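Local coordinates for chitosanase (Bacillus subtilis subsp. subtilis str. 168, PDB 7C6C), which hydrolyses internal beta-1,4 linkages between glucosamine units of partly acetylated chitosan, probably helping to break down the chitosan of fungal cell walls, at residues 31-34 with 39-42; 145-150 with 202-207; 44-49 with 108-113; 50-55 with 116-121. All blocks are in the same frame, centred on the assembly; numbering follows the deposited sequence. Where two conformers were deposited one is given.

Interaction 1 of 4, residues 31-34 with 39-42; sequences ERLD and YTCG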
loop_
_atom_site.group_PDB
_atom_site.type_symbol
_atom_site.label_atom_id
_atom_site.label_comp_id
_atom_site.label_asym_id
_atom_site.label_seq_id
_atom_site.Cartn_x
_atom_site.Cartn_y
_atom_site.Cartn_z
ATOM N N GLU A 31 -4.201 -12.680 -5.936
ATOM C CA GLU A 31 -4.617 -12.532 -7.320
ATOM C C GLU A 31 -3.418 -12.183 -8.191
ATOM O O GLU A 31 -2.556 -11.405 -7.785
ATOM C CB GLU A 31 -5.657 -11.412 -7.431
ATOM C CG GLU A 31 -6.421 -11.423 -8.729
ATOM C CD GLU A 31 -7.569 -10.426 -8.752
ATOM O OE1 GLU A 31 -7.727 -9.649 -7.787
ATOM O OE2 GLU A 31 -8.325 -10.425 -9.742
ATOM N N ARG A 32 -3.384 -12.750 -9.393
ATOM C CA ARG A 32 -2.479 -12.312 -10.445
ATOM C C ARG A 32 -3.114 -11.117 -11.141
ATOM O O ARG A 32 -4.202 -11.240 -11.711
ATOM C CB ARG A 32 -2.362 -13.431 -11.473
ATOM C CG ARG A 32 -1.033 -14.077 -11.625
ATOM C CD ARG A 32 -0.968 -14.881 -12.942
ATOM N NE ARG A 32 -0.442 -14.078 -14.047
ATOM C CZ ARG A 32 0.848 -13.795 -14.230
ATOM N NH1 ARG A 32 1.770 -14.293 -13.416
ATOM N NH2 ARG A 32 1.220 -13.007 -15.227
ATOM N N LEU A 33 -2.449 -9.966 -11.114
ATOM C CA LEU A 33 -3.004 -8.768 -11.732
ATOM C C LEU A 33 -2.429 -8.479 -13.108
ATOM O O LEU A 33 -2.854 -7.512 -13.748
ATOM C CB LEU A 33 -2.817 -7.558 -10.819
ATOM C CG LEU A 33 -3.507 -7.717 -9.464
ATOM C CD1 LEU A 33 -3.238 -6.517 -8.580
ATOM C CD2 LEU A 33 -5.012 -7.957 -9.622
ATOM N N ASP A 34 -1.484 -9.289 -13.583
ATOM C CA ASP A 34 -0.814 -9.042 -14.859
ATOM C C ASP A 34 -0.172 -7.661 -14.898
ATOM O O ASP A 34 -0.183 -6.969 -15.918
ATOM C CB ASP A 34 -1.727 -9.299 -16.056
ATOM C CG ASP A 34 -2.021 -10.766 -16.227
ATOM O OD1 ASP A 34 -1.065 -11.536 -16.467
ATOM O OD2 ASP A 34 -3.195 -11.154 -16.069
ATOM N N TYR A 39 2.065 -12.763 -8.202
ATOM C CA TYR A 39 0.868 -12.763 -7.370
ATOM C C TYR A 39 0.911 -11.573 -6.422
ATOM O O TYR A 39 1.956 -11.276 -5.829
ATOM C CB TYR A 39 0.804 -14.024 -6.514
ATOM C CG TYR A 39 0.236 -15.269 -7.156
ATOM C CD1 TYR A 39 -0.974 -15.252 -7.831
ATOM C CD2 TYR A 39 0.914 -16.480 -7.044
ATOM C CE1 TYR A 39 -1.495 -16.411 -8.385
ATOM C CE2 TYR A 39 0.403 -17.631 -7.586
ATOM C CZ TYR A 39 -0.796 -17.595 -8.265
ATOM O OH TYR A 39 -1.297 -18.764 -8.791
ATOM N N THR A 40 -0.250 -10.935 -6.245
ATOM C CA THR A 40 -0.474 -9.884 -5.259
ATOM C C THR A 40 -1.289 -10.477 -4.114
ATOM O O THR A 40 -2.340 -11.079 -4.356
ATOM C CB THR A 40 -1.226 -8.733 -5.935
ATOM O OG1 THR A 40 -0.417 -8.221 -6.997
ATOM C CG2 THR A 40 -1.519 -7.606 -4.980
ATOM N N CYS A 41 -0.808 -10.307 -2.874
ATOM C CA CYS A 41 -1.244 -11.150 -1.767
ATOM C C CYS A 41 -1.504 -10.362 -0.490
ATOM O O CYS A 41 -0.715 -9.494 -0.107
ATOM C CB CYS A 41 -0.156 -12.181 -1.445
ATOM S SG CYS A 41 0.504 -13.098 -2.848
ATOM N N GLY A 42 -2.574 -10.734 0.213
ATOM C CA GLY A 42 -2.739 -10.275 1.579
ATOM C C GLY A 42 -3.001 -8.785 1.741
ATOM O O GLY A 42 -3.355 -8.066 0.802
HETATM O O HOH W 1 -0.110 -9.174 -9.526
#
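Glu31 and Thr40 form an antiparallel hydrogen-bonded pair in the beta hairpin made by strands 30-32 and 39-41. Two backbone bonds join them: Glu31 N donates to Thr40 O (2.9 Å), and Thr40 N returns a straighter bond to Glu31 O (2.8 Å, 170°). A water follows, accepting from Leu33 N at 2.9 Å and from the hydroxyl Thr40 OG1 at 2.7 Å.

Van der Waals contacts add to these bonds. Thr40 OG1 stands anti to its carbonyl carbon (chi1 -61°), where besides the water it meets the methyl Leu33 CD1 at 3.7 Å. On the sheet face shared by Arg32 and Tyr39, the tyrosine turns a ring edge to the opposing strand, with CD1 lying 3.8 Å from Arg32 N. Arg32 CG lies 4.0 Å from Tyr39 CD1; farther out the chain bends at chi3 (92°) and turns NH2 to Asp34 OD1 (3.0 Å) and Asp85 in salt bridges. Glu31 OE1 bonds to Tyr29 OH, so neither charged end is spent on the facing strand.

The strands are thus linked mainly by two backbone bonds and one water, beside the probable nucleophile Asp35, close to Leu33, and proton donor Glu19, close to Thr40.

Interaction 2 of 4, residues 145-150 with 202-207; sequences IQHGDG and DEWRES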
loop_
_atom_site.group_PDB
_atom_site.type_symbol
_atom_site.label_atom_id
_atom_site.label_comp_id
_atom_site.label_asym_id
_atom_site.label_seq_id
_atom_site.Cartn_x
_atom_site.Cartn_y
_atom_site.Cartn_z
ATOM N N ILE A 145 2.238 1.697 0.107
ATOM C CA ILE A 145 1.698 0.363 -0.120
ATOM C C ILE A 145 1.531 0.097 -1.608
ATOM O O ILE A 145 1.850 -0.995 -2.093
ATOM C CB ILE A 145 0.393 0.162 0.673
ATOM C CG1 ILE A 145 0.707 -0.013 2.161
ATOM C CG2 ILE A 145 -0.384 -1.032 0.132
ATOM C CD1 ILE A 145 -0.490 0.066 3.048
ATOM N N GLN A 146 1.046 1.086 -2.362
ATOM C CA GLN A 146 0.847 0.866 -3.790
ATOM C C GLN A 146 2.140 1.037 -4.584
ATOM O O GLN A 146 2.430 0.240 -5.483
ATOM C CB GLN A 146 -0.241 1.790 -4.337
ATOM C CG GLN A 146 -0.442 1.613 -5.834
ATOM C CD GLN A 146 -1.632 2.382 -6.385
ATOM O OE1 GLN A 146 -1.948 3.483 -5.930
ATOM N NE2 GLN A 146 -2.275 1.819 -7.401
ATOM N N HIS A 147 2.928 2.064 -4.271
ATOM C CA HIS A 147 4.057 2.447 -5.110
ATOM C C HIS A 147 5.377 1.823 -4.682
ATOM O O HIS A 147 6.326 1.813 -5.475
ATOM C CB HIS A 147 4.197 3.972 -5.116
ATOM C CG HIS A 147 3.035 4.679 -5.736
ATOM N ND1 HIS A 147 3.083 5.230 -7.001
ATOM C CD2 HIS A 147 1.792 4.927 -5.262
ATOM C CE1 HIS A 147 1.916 5.788 -7.274
ATOM N NE2 HIS A 147 1.113 5.617 -6.236
ATOM N N GLY A 148 5.462 1.310 -3.460
ATOM C CA GLY A 148 6.707 0.797 -2.931
ATOM C C GLY A 148 7.636 1.901 -2.462
ATOM O O GLY A 148 7.468 3.078 -2.777
ATOM N N ASP A 149 8.658 1.499 -1.703
ATOM C CA ASP A 149 9.674 2.413 -1.185
ATOM C C ASP A 149 11.021 2.220 -1.881
ATOM O O ASP A 149 12.078 2.332 -1.260
ATOM C CB ASP A 149 9.818 2.268 0.330
ATOM C CG ASP A 149 10.548 3.441 0.977
ATOM O OD1 ASP A 149 10.565 4.548 0.400
ATOM O OD2 ASP A 149 11.113 3.249 2.076
ATOM N N GLY A 150 10.998 1.946 -3.184
ATOM C CA GLY A 150 12.210 1.734 -3.947
ATOM C C GLY A 150 12.833 3.031 -4.425
ATOM O O GLY A 150 12.523 4.124 -3.946
ATOM N N ASP A 202 -2.057 -0.631 -16.826
ATOM C CA ASP A 202 -3.470 -1.011 -16.798
ATOM C C ASP A 202 -4.015 -0.992 -15.378
ATOM O O ASP A 202 -5.082 -0.424 -15.114
ATOM C CB ASP A 202 -3.661 -2.409 -17.394
ATOM C CG ASP A 202 -3.672 -2.420 -18.908
ATOM O OD1 ASP A 202 -3.573 -1.346 -19.538
ATOM O OD2 ASP A 202 -3.776 -3.530 -19.472
ATOM N N GLU A 203 -3.298 -1.616 -14.447
ATOM C CA GLU A 203 -3.790 -1.697 -13.080
ATOM C C GLU A 203 -3.804 -0.328 -12.414
ATOM O O GLU A 203 -4.767 0.022 -11.720
ATOM C CB GLU A 203 -2.950 -2.696 -12.284
ATOM C CG GLU A 203 -3.475 -2.957 -10.881
ATOM C CD GLU A 203 -4.807 -3.700 -10.863
ATOM O OE1 GLU A 203 -5.157 -4.358 -11.865
ATOM O OE2 GLU A 203 -5.518 -3.610 -9.841
ATOM N N TRP A 204 -2.763 0.476 -12.631
ATOM C CA TRP A 204 -2.677 1.744 -11.918
ATOM C C TRP A 204 -3.674 2.760 -12.459
ATOM O O TRP A 204 -4.240 3.547 -11.695
ATOM C CB TRP A 204 -1.249 2.276 -11.948
ATOM C CG TRP A 204 -0.388 1.641 -10.905
ATOM C CD1 TRP A 204 -0.681 0.533 -10.155
ATOM C CD2 TRP A 204 0.894 2.095 -10.473
ATOM N NE1 TRP A 204 0.352 0.270 -9.288
ATOM C CE2 TRP A 204 1.329 1.218 -9.461
ATOM C CE3 TRP A 204 1.719 3.164 -10.847
ATOM C CZ2 TRP A 204 2.554 1.373 -8.818
ATOM C CZ3 TRP A 204 2.926 3.323 -10.202
ATOM C CH2 TRP A 204 3.342 2.425 -9.207
ATOM N N ARG A 205 -3.939 2.716 -13.757
ATOM C CA ARG A 205 -4.912 3.629 -14.344
ATOM C C ARG A 205 -6.295 3.369 -13.744
ATOM O O ARG A 205 -7.073 4.291 -13.551
ATOM C CB ARG A 205 -4.923 3.515 -15.875
ATOM C CG ARG A 205 -3.831 4.347 -16.533
ATOM C CD ARG A 205 -3.641 4.066 -18.022
ATOM N NE ARG A 205 -2.425 4.721 -18.506
ATOM C CZ ARG A 205 -1.691 4.316 -19.541
ATOM N NH1 ARG A 205 -0.603 4.990 -19.879
ATOM N NH2 ARG A 205 -2.042 3.254 -20.250
ATOM N N GLU A 206 -6.586 2.109 -13.435
ATOM C CA GLU A 206 -7.858 1.742 -12.832
ATOM C C GLU A 206 -7.928 2.065 -11.347
ATOM O O GLU A 206 -8.987 1.874 -10.745
ATOM C CB GLU A 206 -8.136 0.251 -13.053
ATOM C CG GLU A 206 -8.982 -0.039 -14.281
ATOM C CD GLU A 206 -10.359 0.597 -14.197
ATOM O OE1 GLU A 206 -10.583 1.622 -14.875
ATOM O OE2 GLU A 206 -11.217 0.076 -13.450
ATOM N N SER A 207 -6.836 2.548 -10.753
ATOM C CA SER A 207 -6.761 2.816 -9.324
ATOM C C SER A 207 -6.807 4.300 -8.990
ATOM O O SER A 207 -6.771 4.648 -7.805
ATOM C CB SER A 207 -5.475 2.219 -8.743
ATOM O OG SER A 207 -4.364 3.045 -9.035
HETATM O O HOH W 2 0.919 -1.534 -6.911
#
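Gln146 and Trp204 join the C-terminal end of helix 134-147 to the short helix 201-205, inside the largely helical fold of this lysozyme-clan enzyme. From CB, which points toward helix 201-205, the glutamine runs out extended, with CG anti to the backbone N (chi1 178°), and passes over one face of the indole. CG lies 3.8 Å from Trp204 NE1. CD comes next, nearer the ring's margin than its centre, and the amide plane is inclined at 63° to the indole. At the tip the two branches part: OE1 accepts from Arg188 NH2, while NE2 passes Trp204 CD1 at 3.4 Å and donates to Ser207 OG (2.9 Å, 167°) in the amide plane.

His147 shares the same indole face, its ND1 standing 3.6 Å from Trp204 CH2. Its nitrogens are engaged by Asp154 O and Arg188 NE, so Arg188 bonds to both Gln146 and His147. At the indole edge a water accepts from Trp204 NE1 and donates to Gln146 O. Gln146 lies near Glu19 and Trp204 near Asp35, the probable catalytic pair. Ser207 OG, besides receiving the amide, donates at 2.7 Å to Trp204 O, a carbonyl that also accepts from Ser207 N.

Interaction 3 of 4, residues 44-49 with 108-113; sequences AGFTTA and AAQDKV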
loop_
_atom_site.group_PDB
_atom_site.type_symbol
_atom_site.label_atom_id
_atom_site.label_comp_id
_atom_site.label_asym_id
_atom_site.label_seq_id
_atom_site.Cartn_x
_atom_site.Cartn_y
_atom_site.Cartn_z
ATOM N N ALA A 44 -1.374 -6.011 2.288
ATOM C CA ALA A 44 -0.630 -4.943 1.645
ATOM C C ALA A 44 -0.459 -5.159 0.154
ATOM O O ALA A 44 0.275 -4.402 -0.489
ATOM C CB ALA A 44 0.737 -4.780 2.306
ATOM N N GLY A 45 -1.095 -6.178 -0.411
ATOM C CA GLY A 45 -0.740 -6.533 -1.772
ATOM C C GLY A 45 0.729 -6.870 -1.895
ATOM O O GLY A 45 1.403 -6.394 -2.816
ATOM N N PHE A 46 1.249 -7.654 -0.951
ATOM C CA PHE A 46 2.614 -8.153 -1.057
ATOM C C PHE A 46 2.753 -8.954 -2.350
ATOM O O PHE A 46 1.913 -9.804 -2.646
ATOM C CB PHE A 46 2.904 -9.101 0.111
ATOM C CG PHE A 46 2.586 -8.558 1.495
ATOM C CD1 PHE A 46 3.472 -7.724 2.159
ATOM C CD2 PHE A 46 1.445 -8.988 2.176
ATOM C CE1 PHE A 46 3.202 -7.289 3.443
ATOM C CE2 PHE A 46 1.184 -8.552 3.459
ATOM C CZ PHE A 46 2.062 -7.704 4.091
ATOM N N THR A 47 3.821 -8.727 -3.108
ATOM C CA THR A 47 3.931 -9.376 -4.409
ATOM C C THR A 47 5.096 -10.356 -4.460
ATOM O O THR A 47 6.093 -10.218 -3.747
ATOM C CB THR A 47 4.037 -8.361 -5.550
ATOM O OG1 THR A 47 5.148 -7.488 -5.315
ATOM C CG2 THR A 47 2.758 -7.537 -5.674
ATOM N N THR A 48 4.968 -11.347 -5.343
ATOM C CA THR A 48 6.020 -12.343 -5.497
ATOM C C THR A 48 7.202 -11.853 -6.333
ATOM O O THR A 48 8.293 -12.403 -6.195
ATOM C CB THR A 48 5.450 -13.666 -6.031
ATOM O OG1 THR A 48 4.735 -13.449 -7.253
ATOM C CG2 THR A 48 4.508 -14.285 -5.025
ATOM N N ALA A 49 7.035 -10.826 -7.173
ATOM C CA ALA A 49 8.175 -10.315 -7.934
ATOM C C ALA A 49 9.097 -9.433 -7.096
ATOM O O ALA A 49 10.282 -9.315 -7.422
ATOM C CB ALA A 49 7.700 -9.524 -9.155
ATOM N N ALA A 108 -0.427 -12.198 11.891
ATOM C CA ALA A 108 0.622 -11.485 12.618
ATOM C C ALA A 108 1.873 -11.305 11.761
ATOM O O ALA A 108 2.525 -10.254 11.818
ATOM C CB ALA A 108 0.948 -12.208 13.927
ATOM N N ALA A 109 2.225 -12.318 10.964
ATOM C CA ALA A 109 3.380 -12.191 10.077
ATOM C C ALA A 109 3.149 -11.104 9.039
ATOM O O ALA A 109 4.042 -10.292 8.764
ATOM C CB ALA A 109 3.666 -13.527 9.391
ATOM N N GLN A 110 1.948 -11.065 8.456
ATOM C CA GLN A 110 1.615 -9.979 7.539
ATOM C C GLN A 110 1.674 -8.621 8.228
ATOM O O GLN A 110 2.162 -7.645 7.648
ATOM C CB GLN A 110 0.236 -10.200 6.928
ATOM C CG GLN A 110 0.164 -11.350 5.945
ATOM C CD GLN A 110 -1.138 -11.358 5.187
ATOM O OE1 GLN A 110 -1.581 -10.319 4.698
ATOM N NE2 GLN A 110 -1.773 -12.521 5.095
ATOM N N ASP A 111 1.158 -8.528 9.455
ATOM C CA ASP A 111 1.202 -7.255 10.168
ATOM C C ASP A 111 2.640 -6.818 10.410
ATOM O O ASP A 111 2.961 -5.629 10.314
ATOM C CB ASP A 111 0.469 -7.363 11.506
ATOM C CG ASP A 111 -1.032 -7.493 11.362
ATOM O OD1 ASP A 111 -1.568 -7.211 10.271
ATOM O OD2 ASP A 111 -1.676 -7.861 12.368
ATOM N N LYS A 112 3.519 -7.767 10.740
ATOM C CA LYS A 112 4.908 -7.416 11.010
ATOM C C LYS A 112 5.602 -6.905 9.752
ATOM O O LYS A 112 6.296 -5.885 9.790
ATOM C CB LYS A 112 5.652 -8.616 11.592
ATOM C CG LYS A 112 7.119 -8.336 11.817
ATOM C CD LYS A 112 7.814 -9.452 12.596
ATOM C CE LYS A 112 9.128 -9.876 11.934
ATOM N NZ LYS A 112 10.109 -10.414 12.910
ATOM N N VAL A 113 5.432 -7.604 8.628
ATOM C CA VAL A 113 6.063 -7.156 7.388
ATOM C C VAL A 113 5.473 -5.824 6.942
ATOM O O VAL A 113 6.200 -4.918 6.517
ATOM C CB VAL A 113 5.968 -8.251 6.309
ATOM C CG1 VAL A 113 6.562 -7.773 4.998
ATOM C CG2 VAL A 113 6.698 -9.488 6.789
#
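Phe46, on an outer strand of the three-stranded antiparallel sheet, reaches from that sheet to Gln110 and Val113 of the long helix 104-128, in a buried contact between the beta and helical parts of this lysozyme-clan fold. The phenyl ring enters with its outer atoms leading and meets one turn of the helix at three points. CE2 lies 3.5 Å from Gln110 OE1, which sits at the ring edge and near its plane. CZ approaches the backbone oxygen Gln110 O at 3.6 Å. On the other flank CE1 touches the methyl Val113 CG1 at 3.7 Å, an apolar contact neither squarely over the face nor at the edge.

Both oxygens thus face ring C-H groups, whose slightly positive hydrogens probably make the approach favourable although no hydrogen bond is formed. The amide of Gln110 stands almost perpendicular to the ring, with their planes 85° apart, and is fixed from outside the pair: OE1 accepts from Arg43 N and NE2 donates to Tyr27 O. The valine presents CG1 because that branch is anti to the backbone N (chi1 177°). From just ahead of the strand, Ala44 CB lies 3.6 Å above one face of the phenyl.

Around this junction, helix 52-63 also packs on the phenylalanine through Asp52 and Val56, and its Val59 meets Ala109. Ala44 in turn touches Asn114 and Tyr118 further along helix 104-128, so the ring lies where the sheet, helix 52-63 and helix 104-128 converge.

Interaction 4 of 4, residues 50-55 with 116-121; sequences TGDALE and HLYYQP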
loop_
_atom_site.group_PDB
_atom_site.type_symbol
_atom_site.label_atom_id
_atom_site.label_comp_id
_atom_site.label_asym_id
_atom_site.label_seq_id
_atom_site.Cartn_x
_atom_site.Cartn_y
_atom_site.Cartn_z
ATOM N N THR A 50 8.586 -8.799 -6.032
ATOM C CA THR A 50 9.347 -7.785 -5.302
ATOM C C THR A 50 10.111 -8.334 -4.114
ATOM O O THR A 50 11.029 -7.664 -3.624
ATOM C CB THR A 50 8.431 -6.708 -4.736
ATOM O OG1 THR A 50 7.519 -7.310 -3.806
ATOM C CG2 THR A 50 7.693 -6.007 -5.849
ATOM N N GLY A 51 9.745 -9.497 -3.609
ATOM C CA GLY A 51 10.333 -9.982 -2.387
ATOM C C GLY A 51 9.480 -9.775 -1.156
ATOM O O GLY A 51 9.758 -10.400 -0.125
ATOM N N ASP A 52 8.436 -8.945 -1.223
ATOM C CA ASP A 52 7.721 -8.710 0.023
ATOM C C ASP A 52 6.812 -9.868 0.399
ATOM O O ASP A 52 6.671 -10.149 1.594
ATOM C CB ASP A 52 7.068 -7.323 0.108
ATOM C CG ASP A 52 6.032 -7.084 -0.953
ATOM O OD1 ASP A 52 6.021 -7.805 -1.966
ATOM O OD2 ASP A 52 5.217 -6.153 -0.769
ATOM N N ALA A 53 6.239 -10.594 -0.568
ATOM C CA ALA A 53 5.528 -11.818 -0.209
ATOM C C ALA A 53 6.491 -12.857 0.358
ATOM O O ALA A 53 6.150 -13.583 1.301
ATOM C CB ALA A 53 4.760 -12.365 -1.410
ATOM N N LEU A 54 7.696 -12.945 -0.213
ATOM C CA LEU A 54 8.744 -13.786 0.353
ATOM C C LEU A 54 8.971 -13.447 1.822
ATOM O O LEU A 54 9.054 -14.340 2.670
ATOM C CB LEU A 54 10.031 -13.619 -0.460
ATOM C CG LEU A 54 11.309 -14.159 0.183
ATOM C CD1 LEU A 54 11.289 -15.682 0.311
ATOM C CD2 LEU A 54 12.512 -13.697 -0.613
ATOM N N GLU A 55 9.052 -12.153 2.148
ATOM C CA GLU A 55 9.292 -11.760 3.536
ATOM C C GLU A 55 8.173 -12.231 4.453
ATOM O O GLU A 55 8.440 -12.696 5.565
ATOM C CB GLU A 55 9.507 -10.250 3.663
ATOM C CG GLU A 55 10.776 -9.771 2.975
ATOM C CD GLU A 55 11.250 -8.434 3.483
ATOM O OE1 GLU A 55 11.336 -8.261 4.712
ATOM O OE2 GLU A 55 11.535 -7.552 2.649
ATOM N N HIS A 116 7.069 -3.088 9.021
ATOM C CA HIS A 116 8.475 -2.845 8.737
ATOM C C HIS A 116 8.682 -2.246 7.351
ATOM O O HIS A 116 9.541 -1.374 7.177
ATOM C CB HIS A 116 9.238 -4.162 8.865
ATOM C CG HIS A 116 10.706 -4.040 8.610
ATOM N ND1 HIS A 116 11.544 -3.291 9.410
ATOM C CD2 HIS A 116 11.489 -4.574 7.643
ATOM C CE1 HIS A 116 12.779 -3.375 8.949
ATOM N NE2 HIS A 116 12.773 -4.142 7.873
ATOM N N LEU A 117 7.918 -2.700 6.357
ATOM C CA LEU A 117 8.140 -2.263 4.983
ATOM C C LEU A 117 7.331 -1.036 4.599
ATOM O O LEU A 117 7.758 -0.276 3.725
ATOM C CB LEU A 117 7.783 -3.379 3.997
ATOM C CG LEU A 117 8.635 -4.650 4.023
ATOM C CD1 LEU A 117 8.299 -5.510 2.819
ATOM C CD2 LEU A 117 10.122 -4.333 4.053
ATOM N N TYR A 118 6.165 -0.825 5.204
ATOM C CA TYR A 118 5.250 0.207 4.729
ATOM C C TYR A 118 4.910 1.238 5.799
ATOM O O TYR A 118 5.163 2.426 5.594
ATOM C CB TYR A 118 3.987 -0.409 4.094
ATOM C CG TYR A 118 4.262 -1.597 3.187
ATOM C CD1 TYR A 118 5.135 -1.496 2.105
ATOM C CD2 TYR A 118 3.656 -2.823 3.421
ATOM C CE1 TYR A 118 5.394 -2.594 1.284
ATOM C CE2 TYR A 118 3.912 -3.916 2.611
ATOM C CZ TYR A 118 4.774 -3.799 1.547
ATOM O OH TYR A 118 5.002 -4.898 0.753
ATOM N N TYR A 119 4.354 0.829 6.940
ATOM C CA TYR A 119 3.905 1.830 7.902
ATOM C C TYR A 119 5.065 2.644 8.461
ATOM O O TYR A 119 5.029 3.879 8.432
ATOM C CB TYR A 119 3.102 1.204 9.032
ATOM C CG TYR A 119 2.636 2.237 10.031
ATOM C CD1 TYR A 119 1.723 3.223 9.666
ATOM C CD2 TYR A 119 3.128 2.252 11.329
ATOM C CE1 TYR A 119 1.306 4.183 10.571
ATOM C CE2 TYR A 119 2.711 3.210 12.246
ATOM C CZ TYR A 119 1.796 4.169 11.858
ATOM O OH TYR A 119 1.368 5.124 12.748
ATOM N N GLN A 120 6.090 1.978 9.004
ATOM C CA GLN A 120 7.199 2.736 9.584
ATOM C C GLN A 120 7.922 3.585 8.550
ATOM O O GLN A 120 8.186 4.767 8.832
ATOM C CB GLN A 120 8.140 1.835 10.392
ATOM C CG GLN A 120 7.486 1.125 11.566
ATOM C CD GLN A 120 6.926 2.070 12.607
ATOM O OE1 GLN A 120 7.383 3.202 12.749
ATOM N NE2 GLN A 120 5.932 1.599 13.349
ATOM N N PRO A 121 8.254 3.085 7.356
ATOM C CA PRO A 121 8.851 3.983 6.356
ATOM C C PRO A 121 7.951 5.143 5.969
ATOM O O PRO A 121 8.441 6.260 5.763
ATOM C CB PRO A 121 9.155 3.040 5.186
ATOM C CG PRO A 121 9.388 1.718 5.852
ATOM C CD PRO A 121 8.361 1.672 6.944
#
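Thr50 OG1 is held by two partners just ahead of Asp52, the residue that packs on Leu117: it accepts from the backbone Asp52 N (3.2 Å, 172°) and is hydrogen-bonded to Thr47 OG1. A backbone bond between Ala53 and Thr47 ties the start of helix 52-63 back to strand 46-47, and in the conformer described Asp52 OD1 also accepts from Thr47 N.

Across the contact, Leu117 directs both of its methyls toward helix 52-63. CD1 meets Asp52 CB at 3.5 Å, and both CD1 and CD2 lie 3.8 Å from Glu55 OE2, the glutamate reaching in extended from the opposite direction. The leucine thus touches the CB of one acid and the carboxylate of the other. Tyr118 brings its hydroxyl to the Asp52 carboxylate, whose plane is nearly perpendicular to the ring; both residues have alternate conformers, so the details of that approach are doubtful.

Gly51 is at the N-cap position, and its O accepts from Glu55 N at 3.0 Å, while helix 104-128 widens to a pi-type turn at 116-119 and kinks at Pro121, whose N has no hydrogen to bond the turn before. The result is an ST turn leading into a helix start, packed against an irregular turn of a long helix.

How the interactions relate
Interaction 1 lies at the surface, interaction 3 is fully buried, and interactions 2 and 4 fall between. Backbone bonds and water dominate the hairpin of interaction 1, whereas interaction 3 relies on a phenyl ring without any hydrogen bond across it. Interactions 3 and 4 both use helix 104-128 and lie close together, with Ala44 of one packing on Tyr118 of the other. Strands 39-41 and 46-47 are neighbours in one sheet, connecting interactions 1 and 3 directly. Interaction 2, built on an amide and an indole, touches the hairpin through Leu33 and Glu203, and meets helix 104-128 where Ile145 packs on Tyr118. Interactions 1 and 2 come nearest the probable catalytic residues.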